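Local coordinates for hypothetical dTDP-4-dehydrorhamnose 3,5-epimerase (Sulfolobus tokodaii, PDB 2B9U), which probably catalyses the 3,5-epimerization of dTDP-4-dehydro-6-deoxy-glucose to dTDP-4-dehydro-rhamnose, a step of dTDP-L-rhamnose biosynthesis, working as a homodimer with a cupin-type jelly-roll fold, at residues M10-I15 against L110-G115; N43-N48 against Y130-N135; K71-P76 against S126-F131. All coordinates share one frame; numbering follows the deposited sequence.

Interaction 1 (M10-I15 against L110-G115)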
ATOM      1  N   MET A  10       8.014  23.863   1.561  1.00 29.74           N
ATOM      2  CA  MET A  10       8.697  23.331   2.765  1.00 29.71           C
ATOM      3  C   MET A  10       9.177  21.884   2.650  1.00 29.10           C
ATOM      4  O   MET A  10       9.470  21.258   3.660  1.00 29.16           O
ATOM      5  CB  MET A  10       7.835  23.456   4.040  1.00 29.99           C
ATOM      6  CG  MET A  10       6.973  24.687   4.202  1.00 32.29           C
ATOM      7  SD  MET A  10       6.071  24.580   5.773  1.00 36.70           S
ATOM      8  CE  MET A  10       4.451  24.048   5.237  1.00 34.85           C
ATOM      9  N   GLY A  11       9.242  21.350   1.435  1.00 28.99           N
ATOM     10  CA  GLY A  11       9.615  19.953   1.226  1.00 28.42           C
ATOM     11  C   GLY A  11       8.441  19.000   1.043  1.00 28.29           C
ATOM     12  O   GLY A  11       8.635  17.801   0.828  1.00 28.27           O
ATOM     13  N   ILE A  12       7.225  19.538   1.110  1.00 28.24           N
ATOM     14  CA  ILE A  12       5.992  18.755   0.938  1.00 27.61           C
ATOM     15  C   ILE A  12       5.733  18.652  -0.563  1.00 27.46           C
ATOM     16  O   ILE A  12       5.836  19.655  -1.287  1.00 27.26           O
ATOM     17  CB  ILE A  12       4.769  19.420   1.668  1.00 27.75           C
ATOM     18  CG1 ILE A  12       5.069  19.684   3.153  1.00 27.63           C
ATOM     19  CG2 ILE A  12       3.465  18.605   1.487  1.00 27.32           C
ATOM     20  CD1 ILE A  12       5.133  18.451   4.022  1.00 29.77           C
ATOM     21  N   ILE A  13       5.412  17.441  -1.027  1.00 26.24           N
ATOM     22  CA  ILE A  13       5.240  17.185  -2.440  1.00 25.32           C
ATOM     23  C   ILE A  13       3.933  16.439  -2.683  1.00 25.49           C
ATOM     24  O   ILE A  13       3.625  15.467  -1.989  1.00 24.34           O
ATOM     25  CB  ILE A  13       6.427  16.373  -3.039  1.00 25.99           C
ATOM     26  CG1 ILE A  13       7.756  17.140  -2.871  1.00 26.07           C
ATOM     27  CG2 ILE A  13       6.180  16.093  -4.514  1.00 23.82           C
ATOM     28  CD1 ILE A  13       8.970  16.473  -3.485  1.00 27.98           C
ATOM     29  N   LEU A  14       3.159  16.916  -3.655  1.00 24.88           N
ATOM     30  CA  LEU A  14       1.961  16.197  -4.084  1.00 24.76           C
ATOM     31  C   LEU A  14       2.323  15.333  -5.280  1.00 23.96           C
ATOM     32  O   LEU A  14       2.935  15.822  -6.238  1.00 24.40           O
ATOM     33  CB  LEU A  14       0.813  17.165  -4.436  1.00 25.09           C
ATOM     34  CG  LEU A  14      -0.490  16.434  -4.782  1.00 23.89           C
ATOM     35  CD1 LEU A  14      -1.483  16.516  -3.628  1.00 25.47           C
ATOM     36  CD2 LEU A  14      -1.072  16.965  -6.076  1.00 23.58           C
ATOM     37  N   ILE A  15       1.972  14.049  -5.208  1.00 22.95           N
ATOM     38  CA  ILE A  15       2.244  13.100  -6.288  1.00 22.74           C
ATOM     39  C   ILE A  15       0.948  12.698  -6.982  1.00 22.61           C
ATOM     40  O   ILE A  15      -0.042  12.335  -6.326  1.00 22.00           O
ATOM     41  CB  ILE A  15       3.027  11.838  -5.804  1.00 22.42           C
ATOM     42  CG1 ILE A  15       4.316  12.235  -5.108  1.00 22.95           C
ATOM     43  CG2 ILE A  15       3.415  10.924  -6.976  1.00 22.96           C
ATOM     44  CD1 ILE A  15       4.270  12.060  -3.631  1.00 26.34           C
ATOM     45  N   LEU A 110       0.488  12.561  -0.857  1.00 24.46           N
ATOM     46  CA  LEU A 110       1.307  13.614  -0.266  1.00 24.85           C
ATOM     47  C   LEU A 110       2.533  12.951   0.312  1.00 24.64           C
ATOM     48  O   LEU A 110       2.415  12.030   1.158  1.00 24.11           O
ATOM     49  CB  LEU A 110       0.579  14.258   0.908  1.00 25.22           C
ATOM     50  CG  LEU A 110       0.151  15.712   1.019  1.00 27.58           C
ATOM     51  CD1 LEU A 110       0.387  16.130   2.459  1.00 26.71           C
ATOM     52  CD2 LEU A 110       0.876  16.639   0.049  1.00 25.47           C
ATOM     53  N   TRP A 111       3.703  13.427  -0.117  1.00 24.48           N
ATOM     54  CA  TRP A 111       4.964  13.085   0.536  1.00 24.03           C
ATOM     55  C   TRP A 111       5.273  14.135   1.590  1.00 24.25           C
ATOM     56  O   TRP A 111       5.303  15.354   1.305  1.00 23.62           O
ATOM     57  CB  TRP A 111       6.101  12.960  -0.466  1.00 24.04           C
ATOM     58  CG  TRP A 111       7.499  13.196   0.122  1.00 23.57           C
ATOM     59  CD1 TRP A 111       8.300  14.289  -0.086  1.00 24.02           C
ATOM     60  CD2 TRP A 111       8.239  12.319   0.995  1.00 23.64           C
ATOM     61  NE1 TRP A 111       9.485  14.149   0.601  1.00 24.34           N
ATOM     62  CE2 TRP A 111       9.469  12.957   1.282  1.00 24.52           C
ATOM     63  CE3 TRP A 111       7.974  11.066   1.575  1.00 23.39           C
ATOM     64  CZ2 TRP A 111      10.449  12.369   2.092  1.00 25.26           C
ATOM     65  CZ3 TRP A 111       8.953  10.488   2.404  1.00 23.12           C
ATOM     66  CH2 TRP A 111      10.170  11.142   2.649  1.00 23.34           C
ATOM     67  N   ILE A 112       5.474  13.643   2.810  1.00 24.03           N
ATOM     68  CA  ILE A 112       5.730  14.456   3.989  1.00 24.10           C
ATOM     69  C   ILE A 112       7.085  14.032   4.603  1.00 24.83           C
ATOM     70  O   ILE A 112       7.177  13.000   5.284  1.00 24.72           O
ATOM     71  CB  ILE A 112       4.624  14.299   5.063  1.00 23.90           C
ATOM     72  CG1 ILE A 112       3.217  14.487   4.466  1.00 22.55           C
ATOM     73  CG2 ILE A 112       4.891  15.255   6.256  1.00 23.90           C
ATOM     74  CD1 ILE A 112       2.105  14.196   5.441  1.00 22.05           C
ATOM     75  N   PRO A 113       8.131  14.844   4.381  1.00 25.20           N
ATOM     76  CA  PRO A 113       9.492  14.565   4.874  1.00 25.52           C
ATOM     77  C   PRO A 113       9.569  14.650   6.397  1.00 25.95           C
ATOM     78  O   PRO A 113       8.641  15.157   7.014  1.00 25.62           O
ATOM     79  CB  PRO A 113      10.340  15.671   4.216  1.00 25.46           C
ATOM     80  CG  PRO A 113       9.397  16.760   3.913  1.00 25.59           C
ATOM     81  CD  PRO A 113       8.050  16.124   3.651  1.00 25.00           C
ATOM     82  N   PRO A 114      10.651  14.119   7.017  1.00 26.99           N
ATOM     83  CA  PRO A 114      10.816  14.297   8.471  1.00 27.24           C
ATOM     84  C   PRO A 114      10.819  15.762   8.921  1.00 27.67           C
ATOM     85  O   PRO A 114      11.202  16.644   8.162  1.00 28.32           O
ATOM     86  CB  PRO A 114      12.188  13.673   8.753  1.00 27.42           C
ATOM     87  CG  PRO A 114      12.422  12.717   7.656  1.00 26.72           C
ATOM     88  CD  PRO A 114      11.739  13.304   6.436  1.00 27.05           C
ATOM     89  N   GLY A 115      10.400  16.010  10.158  1.00 28.00           N
ATOM     90  CA  GLY A 115      10.305  17.367  10.677  1.00 28.25           C
ATOM     91  C   GLY A 115       8.904  17.961  10.655  1.00 28.60           C
ATOM     92  O   GLY A 115       8.728  19.109  11.052  1.00 28.04           O
TER
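I12 reaches across to the side chains of L110, I112 and P113 and the carbonyl O of W111, and its branches divide the work. CB lies near W111 O; from it CG2, set anti to the backbone N (chi1 of CG1 -54°), meets L110 CD2 at 3.6 Å. The other branch runs through CG1 to CD1, which comes within 3.7 Å of P113 CD, approaching the proline ring at about a right angle, and also touches I112 CG2, whose side chain lies alongside and points the same way.

The backbones pair antiparallel: I13 N donates to W111 O (3.1 Å) on a lone pair in the carbonyl plane, and W111 N returns a bond to I13 O (2.8 Å). On the face carrying I13 and W111, I13 CG1 sits at the indole edge, 4.0 Å from W111 CD1, and I15 CD1 packs on W111 CB. F5 of strand 3-9 touches both isoleucines.

At the loop end, G11 O lies 3.3 Å from P113 CD. A CB on G11 would crowd P113 CG and jam against M10 O, consistent with glycine here. The contact joins strands 12-22 and 109-112 of the jelly roll; two backbone bonds set its register, and most of the remaining contact is apolar packing, consistent with its burial.

Interaction 2 (N43-N48 against Y130-N135)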
ATOM      1  N   ASN A  43      13.757   4.949   0.347  1.00 28.82           N
ATOM      2  CA  ASN A  43      13.077   3.647   0.367  1.00 28.59           C
ATOM      3  C   ASN A  43      11.999   3.572   1.443  1.00 27.99           C
ATOM      4  O   ASN A  43      12.158   4.089   2.548  1.00 27.42           O
ATOM      5  CB  ASN A  43      14.073   2.478   0.519  1.00 29.20           C
ATOM      6  CG  ASN A  43      15.003   2.312  -0.691  1.00 30.34           C
ATOM      7  OD1 ASN A  43      16.039   1.650  -0.600  1.00 33.83           O
ATOM      8  ND2 ASN A  43      14.643   2.894  -1.811  1.00 31.09           N
ATOM      9  N   VAL A  44      10.888   2.941   1.091  1.00 28.17           N
ATOM     10  CA  VAL A  44       9.838   2.625   2.045  1.00 27.70           C
ATOM     11  C   VAL A  44      10.312   1.483   2.949  1.00 27.62           C
ATOM     12  O   VAL A  44      10.848   0.486   2.470  1.00 27.61           O
ATOM     13  CB  VAL A  44       8.505   2.262   1.320  1.00 27.89           C
ATOM     14  CG1 VAL A  44       7.438   1.808   2.315  1.00 26.52           C
ATOM     15  CG2 VAL A  44       7.976   3.480   0.504  1.00 27.76           C
ATOM     16  N   ILE A  45      10.119   1.640   4.258  1.00 27.42           N
ATOM     17  CA  ILE A  45      10.581   0.650   5.224  1.00 26.84           C
ATOM     18  C   ILE A  45       9.442  -0.014   6.007  1.00 26.79           C
ATOM     19  O   ILE A  45       9.630  -1.085   6.595  1.00 27.04           O
ATOM     20  CB  ILE A  45      11.669   1.235   6.175  1.00 27.41           C
ATOM     21  CG1 ILE A  45      11.218   2.543   6.845  1.00 26.55           C
ATOM     22  CG2 ILE A  45      12.942   1.560   5.372  1.00 27.36           C
ATOM     23  CD1 ILE A  45      10.260   2.410   8.006  1.00 28.10           C
ATOM     24  N   GLN A  46       8.270   0.618   5.989  1.00 25.79           N
ATOM     25  CA  GLN A  46       7.095   0.163   6.733  1.00 25.22           C
ATOM     26  C   GLN A  46       5.868   0.669   5.996  1.00 24.19           C
ATOM     27  O   GLN A  46       5.912   1.741   5.418  1.00 23.77           O
ATOM     28  CB  GLN A  46       7.114   0.746   8.150  1.00 25.55           C
ATOM     29  CG  GLN A  46       5.900   0.430   8.970  1.00 25.57           C
ATOM     30  CD  GLN A  46       6.115   0.592  10.447  1.00 28.38           C
ATOM     31  OE1 GLN A  46       7.248   0.621  10.926  1.00 29.35           O
ATOM     32  NE2 GLN A  46       5.018   0.670  11.196  1.00 29.52           N
ATOM     33  N   THR A  47       4.806  -0.127   5.968  1.00 23.61           N
ATOM     34  CA  THR A  47       3.515   0.330   5.435  1.00 22.54           C
ATOM     35  C   THR A  47       2.422   0.080   6.472  1.00 22.25           C
ATOM     36  O   THR A  47       2.290  -1.029   7.015  1.00 22.18           O
ATOM     37  CB  THR A  47       3.227  -0.297   4.048  1.00 22.78           C
ATOM     38  OG1 THR A  47       4.246   0.128   3.142  1.00 22.31           O
ATOM     39  CG2 THR A  47       1.865   0.130   3.471  1.00 21.26           C
ATOM     40  N   ASN A  48       1.674   1.124   6.792  1.00 21.50           N
ATOM     41  CA  ASN A  48       0.529   1.006   7.699  1.00 21.15           C
ATOM     42  C   ASN A  48      -0.786   1.242   6.957  1.00 20.88           C
ATOM     43  O   ASN A  48      -0.785   1.787   5.851  1.00 20.50           O
ATOM     44  CB  ASN A  48       0.642   2.015   8.848  1.00 21.00           C
ATOM     45  CG  ASN A  48       1.781   1.698   9.820  1.00 22.78           C
ATOM     46  OD1 ASN A  48       2.293   0.587   9.854  1.00 24.04           O
ATOM     47  ND2 ASN A  48       2.148   2.672  10.635  1.00 22.98           N
ATOM     48  N   TYR A 130      -0.309   4.398   4.676  1.00 19.27           N
ATOM     49  CA  TYR A 130       0.868   5.210   4.985  1.00 19.68           C
ATOM     50  C   TYR A 130       2.120   4.467   4.522  1.00 19.73           C
ATOM     51  O   TYR A 130       2.434   3.396   5.064  1.00 20.19           O
ATOM     52  CB  TYR A 130       0.973   5.455   6.502  1.00 19.43           C
ATOM     53  CG  TYR A 130      -0.297   5.791   7.276  1.00 19.64           C
ATOM     54  CD1 TYR A 130      -1.329   4.859   7.435  1.00 19.33           C
ATOM     55  CD2 TYR A 130      -0.434   7.028   7.912  1.00 20.99           C
ATOM     56  CE1 TYR A 130      -2.474   5.164   8.187  1.00 19.44           C
ATOM     57  CE2 TYR A 130      -1.573   7.344   8.670  1.00 21.64           C
ATOM     58  CZ  TYR A 130      -2.588   6.408   8.796  1.00 21.31           C
ATOM     59  OH  TYR A 130      -3.706   6.711   9.543  1.00 21.10           O
ATOM     60  N   PHE A 131       2.833   4.992   3.531  1.00 19.90           N
ATOM     61  CA  PHE A 131       4.126   4.418   3.178  1.00 20.92           C
ATOM     62  C   PHE A 131       5.173   5.162   3.980  1.00 21.87           C
ATOM     63  O   PHE A 131       5.312   6.389   3.843  1.00 22.14           O
ATOM     64  CB  PHE A 131       4.414   4.506   1.683  1.00 20.71           C
ATOM     65  CG  PHE A 131       3.348   3.898   0.824  1.00 20.85           C
ATOM     66  CD1 PHE A 131       3.269   2.518   0.663  1.00 22.88           C
ATOM     67  CD2 PHE A 131       2.429   4.707   0.161  1.00 18.96           C
ATOM     68  CE1 PHE A 131       2.274   1.954  -0.147  1.00 22.54           C
ATOM     69  CE2 PHE A 131       1.432   4.158  -0.635  1.00 20.12           C
ATOM     70  CZ  PHE A 131       1.360   2.776  -0.794  1.00 22.03           C
ATOM     71  N   ILE A 132       5.875   4.434   4.847  1.00 22.20           N
ATOM     72  CA  ILE A 132       6.752   5.061   5.857  1.00 23.03           C
ATOM     73  C   ILE A 132       8.216   4.866   5.486  1.00 23.76           C
ATOM     74  O   ILE A 132       8.652   3.745   5.157  1.00 24.64           O
ATOM     75  CB  ILE A 132       6.412   4.563   7.310  1.00 23.06           C
ATOM     76  CG1 ILE A 132       5.031   5.062   7.717  1.00 23.76           C
ATOM     77  CG2 ILE A 132       7.440   5.044   8.378  1.00 22.55           C
ATOM     78  CD1 ILE A 132       4.359   4.194   8.750  1.00 28.18           C
ATOM     79  N   THR A 133       8.959   5.972   5.486  1.00 24.49           N
ATOM     80  CA  THR A 133      10.379   5.958   5.135  1.00 24.69           C
ATOM     81  C   THR A 133      11.199   6.324   6.365  1.00 25.30           C
ATOM     82  O   THR A 133      10.642   6.748   7.388  1.00 25.68           O
ATOM     83  CB  THR A 133      10.707   6.934   3.968  1.00 24.77           C
ATOM     84  OG1 THR A 133      10.647   8.285   4.440  1.00 23.66           O
ATOM     85  CG2 THR A 133       9.727   6.755   2.774  1.00 23.81           C
ATOM     86  N   HIS A 134      12.512   6.118   6.268  1.00 26.83           N
ATOM     87  CA  HIS A 134      13.516   6.519   7.281  1.00 27.99           C
ATOM     88  C   HIS A 134      13.653   5.571   8.465  1.00 28.81           C
ATOM     89  O   HIS A 134      14.710   4.960   8.656  1.00 29.52           O
ATOM     90  CB  HIS A 134      13.304   7.965   7.775  1.00 27.90           C
ATOM     91  CG  HIS A 134      13.654   9.007   6.765  1.00 27.98           C
ATOM     92  ND1 HIS A 134      12.890   9.235   5.641  1.00 27.02           N
ATOM     93  CD2 HIS A 134      14.678   9.896   6.713  1.00 29.60           C
ATOM     94  CE1 HIS A 134      13.422  10.223   4.940  1.00 29.28           C
ATOM     95  NE2 HIS A 134      14.512  10.637   5.565  1.00 30.22           N
ATOM     96  N   ASN A 135      12.594   5.446   9.251  1.00 29.89           N
ATOM     97  CA  ASN A 135      12.613   4.658  10.478  1.00 30.99           C
ATOM     98  C   ASN A 135      11.276   4.046  10.795  1.00 32.09           C
ATOM     99  O   ASN A 135      10.237   4.658  10.563  1.00 32.19           O
ATOM    100  CB  ASN A 135      13.041   5.523  11.655  1.00 30.86           C
ATOM    101  CG  ASN A 135      14.508   5.837  11.618  1.00 31.62           C
ATOM    102  OD1 ASN A 135      15.348   4.933  11.672  1.00 31.32           O
ATOM    103  ND2 ASN A 135      14.831   7.112  11.479  1.00 32.03           N
TER
HETATM  104  O   HOH W   1      13.941   5.251   4.005  1.00 27.53           O
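I132 O receives two backbone N-H groups from the opposite strand: I45 N at 2.7 Å with an N-H...O angle of 173°, and Q46 N at 3.3 Å, more bent and tilted from the carbonyl plane. Two consecutive residues facing one partner make a classic beta bulge. Beyond it the antiparallel ladder is regular, with I132 N bonded to Q46 O (2.8 Å) and a reciprocal pair between the backbones of N48 and Y130.

I45 CG1 sits between its backbone N and carbonyl carbon (chi1 52°), a crowded position that brings CG1 near I132 O and carries CD1 to I132 CG2 and the backbone of N135. On the face of Q46, N48, Y130 and I132, the Q46 chain extends alongside I132, and its NE2 donates to N48 OD1 at 3.0 Å in an almost straight bond lying in the Q46 amide plane. N48 ND2 meets the tip of I132, 3.3 Å from I132 CD1. Q46 OE1 accepts from the backbone N of Y137, the residue predicted to stack on the substrate's thymidine ring. N48 O lies in plane at the edge of the Y130 ring, whose hydroxyl bonds S50.

The other face brings T47 and F131 side by side: T47 OG1 is 3.6 Å from F131 CD1 and is buried with no polar partner in the model. Meanwhile Q46, T47 and N48 also pair with a strand of the second subunit, continuing the sheet across the dimer interface. The Q46 carboxamide thus ties N48 to the Y137 backbone, and probably helps position this edge of the nucleotide site.

Interaction 3 (K71-P76 against S126-F131)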
ATOM      1  N   LYS A  71       6.724  10.229   5.228  1.00 21.33           N
ATOM      2  CA  LYS A  71       5.412   9.581   5.022  1.00 20.74           C
ATOM      3  C   LYS A  71       4.834   9.921   3.645  1.00 20.34           C
ATOM      4  O   LYS A  71       4.815  11.098   3.237  1.00 20.20           O
ATOM      5  CB  LYS A  71       4.420  10.016   6.114  1.00 20.58           C
ATOM      6  CG  LYS A  71       4.826   9.581   7.543  1.00 21.58           C
ATOM      7  CD  LYS A  71       3.870  10.103   8.578  1.00 21.68           C
ATOM      8  CE  LYS A  71       4.497  10.052   9.976  1.00 23.47           C
ATOM      9  NZ  LYS A  71       3.707  10.862  10.975  1.00 24.92           N
ATOM     10  N   ILE A  72       4.388   8.889   2.933  1.00 19.79           N
ATOM     11  CA  ILE A  72       3.609   9.047   1.714  1.00 19.62           C
ATOM     12  C   ILE A  72       2.206   8.567   2.040  1.00 19.66           C
ATOM     13  O   ILE A  72       2.002   7.400   2.387  1.00 18.53           O
ATOM     14  CB  ILE A  72       4.171   8.215   0.525  1.00 20.66           C
ATOM     15  CG1 ILE A  72       5.685   8.395   0.391  1.00 21.32           C
ATOM     16  CG2 ILE A  72       3.451   8.591  -0.764  1.00 19.72           C
ATOM     17  CD1 ILE A  72       6.332   7.384  -0.562  1.00 24.10           C
ATOM     18  N   ILE A  73       1.249   9.490   1.955  1.00 19.37           N
ATOM     19  CA  ILE A  73      -0.122   9.234   2.344  1.00 19.29           C
ATOM     20  C   ILE A  73      -0.970   9.020   1.092  1.00 19.78           C
ATOM     21  O   ILE A  73      -0.931   9.825   0.159  1.00 19.48           O
ATOM     22  CB  ILE A  73      -0.705  10.434   3.161  1.00 18.80           C
ATOM     23  CG1 ILE A  73       0.219  10.803   4.342  1.00 17.90           C
ATOM     24  CG2 ILE A  73      -2.156  10.169   3.574  1.00 17.87           C
ATOM     25  CD1 ILE A  73       0.537   9.648   5.382  1.00 12.49           C
ATOM     26  N   PHE A  74      -1.755   7.948   1.104  1.00 19.13           N
ATOM     27  CA  PHE A  74      -2.521   7.520  -0.063  1.00 19.27           C
ATOM     28  C   PHE A  74      -3.901   7.059   0.426  1.00 19.08           C
ATOM     29  O   PHE A  74      -4.016   6.422   1.486  1.00 19.10           O
ATOM     30  CB  PHE A  74      -1.722   6.431  -0.821  1.00 19.14           C
ATOM     31  CG  PHE A  74      -2.467   5.780  -1.967  1.00 20.25           C
ATOM     32  CD1 PHE A  74      -2.932   6.532  -3.045  1.00 20.07           C
ATOM     33  CD2 PHE A  74      -2.682   4.402  -1.970  1.00 19.43           C
ATOM     34  CE1 PHE A  74      -3.610   5.922  -4.110  1.00 19.47           C
ATOM     35  CE2 PHE A  74      -3.358   3.787  -3.029  1.00 19.51           C
ATOM     36  CZ  PHE A  74      -3.832   4.549  -4.095  1.00 18.36           C
ATOM     37  N   VAL A  75      -4.939   7.436  -0.316  1.00 18.80           N
ATOM     38  CA  VAL A  75      -6.342   7.174   0.036  1.00 18.51           C
ATOM     39  C   VAL A  75      -7.074   6.379  -1.054  1.00 18.68           C
ATOM     40  O   VAL A  75      -7.725   6.967  -1.933  1.00 19.41           O
ATOM     41  CB  VAL A  75      -7.105   8.500   0.367  1.00 18.97           C
ATOM     42  CG1 VAL A  75      -8.529   8.206   0.873  1.00 18.00           C
ATOM     43  CG2 VAL A  75      -6.308   9.318   1.407  1.00 18.23           C
ATOM     44  N   PRO A  76      -6.932   5.041  -1.035  1.00 19.02           N
ATOM     45  CA  PRO A  76      -7.655   4.188  -1.994  1.00 19.63           C
ATOM     46  C   PRO A  76      -9.187   4.141  -1.835  1.00 19.42           C
ATOM     47  O   PRO A  76      -9.868   3.750  -2.784  1.00 19.20           O
ATOM     48  CB  PRO A  76      -7.026   2.792  -1.784  1.00 19.08           C
ATOM     49  CG  PRO A  76      -6.445   2.850  -0.428  1.00 18.24           C
ATOM     50  CD  PRO A  76      -6.020   4.253  -0.182  1.00 18.42           C
ATOM     51  N   SER A 126     -13.075   6.301   5.320  1.00 21.30           N
ATOM     52  CA  SER A 126     -11.849   6.289   4.504  1.00 20.19           C
ATOM     53  C   SER A 126     -10.802   5.248   4.904  1.00 19.81           C
ATOM     54  O   SER A 126     -10.558   5.013   6.096  1.00 19.16           O
ATOM     55  CB  SER A 126     -11.148   7.652   4.557  1.00 20.12           C
ATOM     56  OG  SER A 126     -11.967   8.670   4.042  1.00 18.48           O
ATOM     57  N   ILE A 127     -10.177   4.672   3.884  1.00 19.34           N
ATOM     58  CA  ILE A 127      -8.981   3.856   4.038  1.00 19.81           C
ATOM     59  C   ILE A 127      -7.774   4.672   3.634  1.00 20.10           C
ATOM     60  O   ILE A 127      -7.655   5.146   2.478  1.00 20.47           O
ATOM     61  CB  ILE A 127      -9.036   2.567   3.185  1.00 19.88           C
ATOM     62  CG1 ILE A 127     -10.204   1.679   3.632  1.00 20.55           C
ATOM     63  CG2 ILE A 127      -7.720   1.789   3.287  1.00 18.86           C
ATOM     64  CD1 ILE A 127     -10.674   0.724   2.559  1.00 21.55           C
ATOM     65  N   VAL A 128      -6.875   4.819   4.594  1.00 19.21           N
ATOM     66  CA  VAL A 128      -5.630   5.515   4.384  1.00 19.16           C
ATOM     67  C   VAL A 128      -4.501   4.494   4.474  1.00 19.32           C
ATOM     68  O   VAL A 128      -4.491   3.639   5.374  1.00 19.78           O
ATOM     69  CB  VAL A 128      -5.479   6.673   5.425  1.00 18.64           C
ATOM     70  CG1 VAL A 128      -4.141   7.383   5.320  1.00 19.22           C
ATOM     71  CG2 VAL A 128      -6.609   7.660   5.248  1.00 18.19           C
ATOM     72  N   ILE A 129      -3.588   4.577   3.512  1.00 18.93           N
ATOM     73  CA  ILE A 129      -2.334   3.828   3.494  1.00 19.50           C
ATOM     74  C   ILE A 129      -1.201   4.797   3.775  1.00 19.18           C
ATOM     75  O   ILE A 129      -1.137   5.892   3.200  1.00 18.35           O
ATOM     76  CB  ILE A 129      -2.084   3.147   2.116  1.00 18.84           C
ATOM     77  CG1 ILE A 129      -3.311   2.343   1.684  1.00 22.11           C
ATOM     78  CG2 ILE A 129      -0.791   2.292   2.133  1.00 20.07           C
ATOM     79  CD1 ILE A 129      -3.346   0.906   2.071  1.00 22.71           C
ATOM     80  N   TYR A 130      -0.309   4.398   4.676  1.00 19.27           N
ATOM     81  CA  TYR A 130       0.868   5.210   4.985  1.00 19.68           C
ATOM     82  C   TYR A 130       2.120   4.467   4.522  1.00 19.73           C
ATOM     83  O   TYR A 130       2.434   3.396   5.064  1.00 20.19           O
ATOM     84  CB  TYR A 130       0.973   5.455   6.502  1.00 19.43           C
ATOM     85  CG  TYR A 130      -0.297   5.791   7.276  1.00 19.64           C
ATOM     86  CD1 TYR A 130      -1.329   4.859   7.435  1.00 19.33           C
ATOM     87  CD2 TYR A 130      -0.434   7.028   7.912  1.00 20.99           C
ATOM     88  CE1 TYR A 130      -2.474   5.164   8.187  1.00 19.44           C
ATOM     89  CE2 TYR A 130      -1.573   7.344   8.670  1.00 21.64           C
ATOM     90  CZ  TYR A 130      -2.588   6.408   8.796  1.00 21.31           C
ATOM     91  OH  TYR A 130      -3.706   6.711   9.543  1.00 21.10           O
ATOM     92  N   PHE A 131       2.833   4.992   3.531  1.00 19.90           N
ATOM     93  CA  PHE A 131       4.126   4.418   3.178  1.00 20.92           C
ATOM     94  C   PHE A 131       5.173   5.162   3.980  1.00 21.87           C
ATOM     95  O   PHE A 131       5.312   6.389   3.843  1.00 22.14           O
ATOM     96  CB  PHE A 131       4.414   4.506   1.683  1.00 20.71           C
ATOM     97  CG  PHE A 131       3.348   3.898   0.824  1.00 20.85           C
ATOM     98  CD1 PHE A 131       3.269   2.518   0.663  1.00 22.88           C
ATOM     99  CD2 PHE A 131       2.429   4.707   0.161  1.00 18.96           C
ATOM    100  CE1 PHE A 131       2.274   1.954  -0.147  1.00 22.54           C
ATOM    101  CE2 PHE A 131       1.432   4.158  -0.635  1.00 20.12           C
ATOM    102  CZ  PHE A 131       1.360   2.776  -0.794  1.00 22.03           C
TER
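I72 and F131 meet at the apolar centre, I72 CB lying 3.9 Å from F131 CB on the same face of the sheet. The F131 ring, with CG beside its backbone N (chi1 -55°), reaches along this face until CE2 comes 3.9 Å from F74 CB; I129 CG2 of its own strand lies over one ring face, toward the rim. Farther along, P76 crosses I129 at about a right angle, its CD 3.8 Å from I129 CG1, and P76 N lies over the centre of the F74 ring. Replacing P76 by an alanine would remove CG and CD and would probably leave a gap beside I129 CG1.

On the reverse face I73 splits its branches: CG2 touches V128 CG1 at 3.8 Å and CD1 meets Y130 CD2.

The polar ladder between these faces has four backbone bonds. I72 N and F131 O (2.8 Å) and the return bond from F131 N to I72 O both lie in the carbonyl planes; F74 and I129 form the second reciprocal pair, with I129 N to F74 O at 174°.

Strand 70-75 is bonded on its other side to strand 109-112, while strand 126-133 also pairs with 44-52. F120 of strand 116-122 touches V128 and Y130, and M49 of the second subunit packs on F74 and on P76, where the chain turns a corner and leaves this sheet.

How the interactions relate
The three contacts are three of the four strand pairings along the order 12-22, 109-112, 70-75, 126-133, 44-52 of one antiparallel sheet. The fourth, 109-112 with 70-75, joins interactions 1 and 3 through probable backbone bonds, I112 N to K71 O (2.7 Å) and I73 N to L110 O (2.9 Å). Interactions 2 and 3 share Y130 and F131, and T47 CG2 packs 3.7 Å from I129 CG2. W111 links interactions 1 and 2, its CH2 lying 3.4 Å from T133 OG1. The centres of the three contacts lie about 11 to 14 Å from one another. Interaction 2 is nearest the predicted nucleotide site, with the Q46 side chain about 4 Å from that of Y137; interactions 2 and 3 also meet the second subunit.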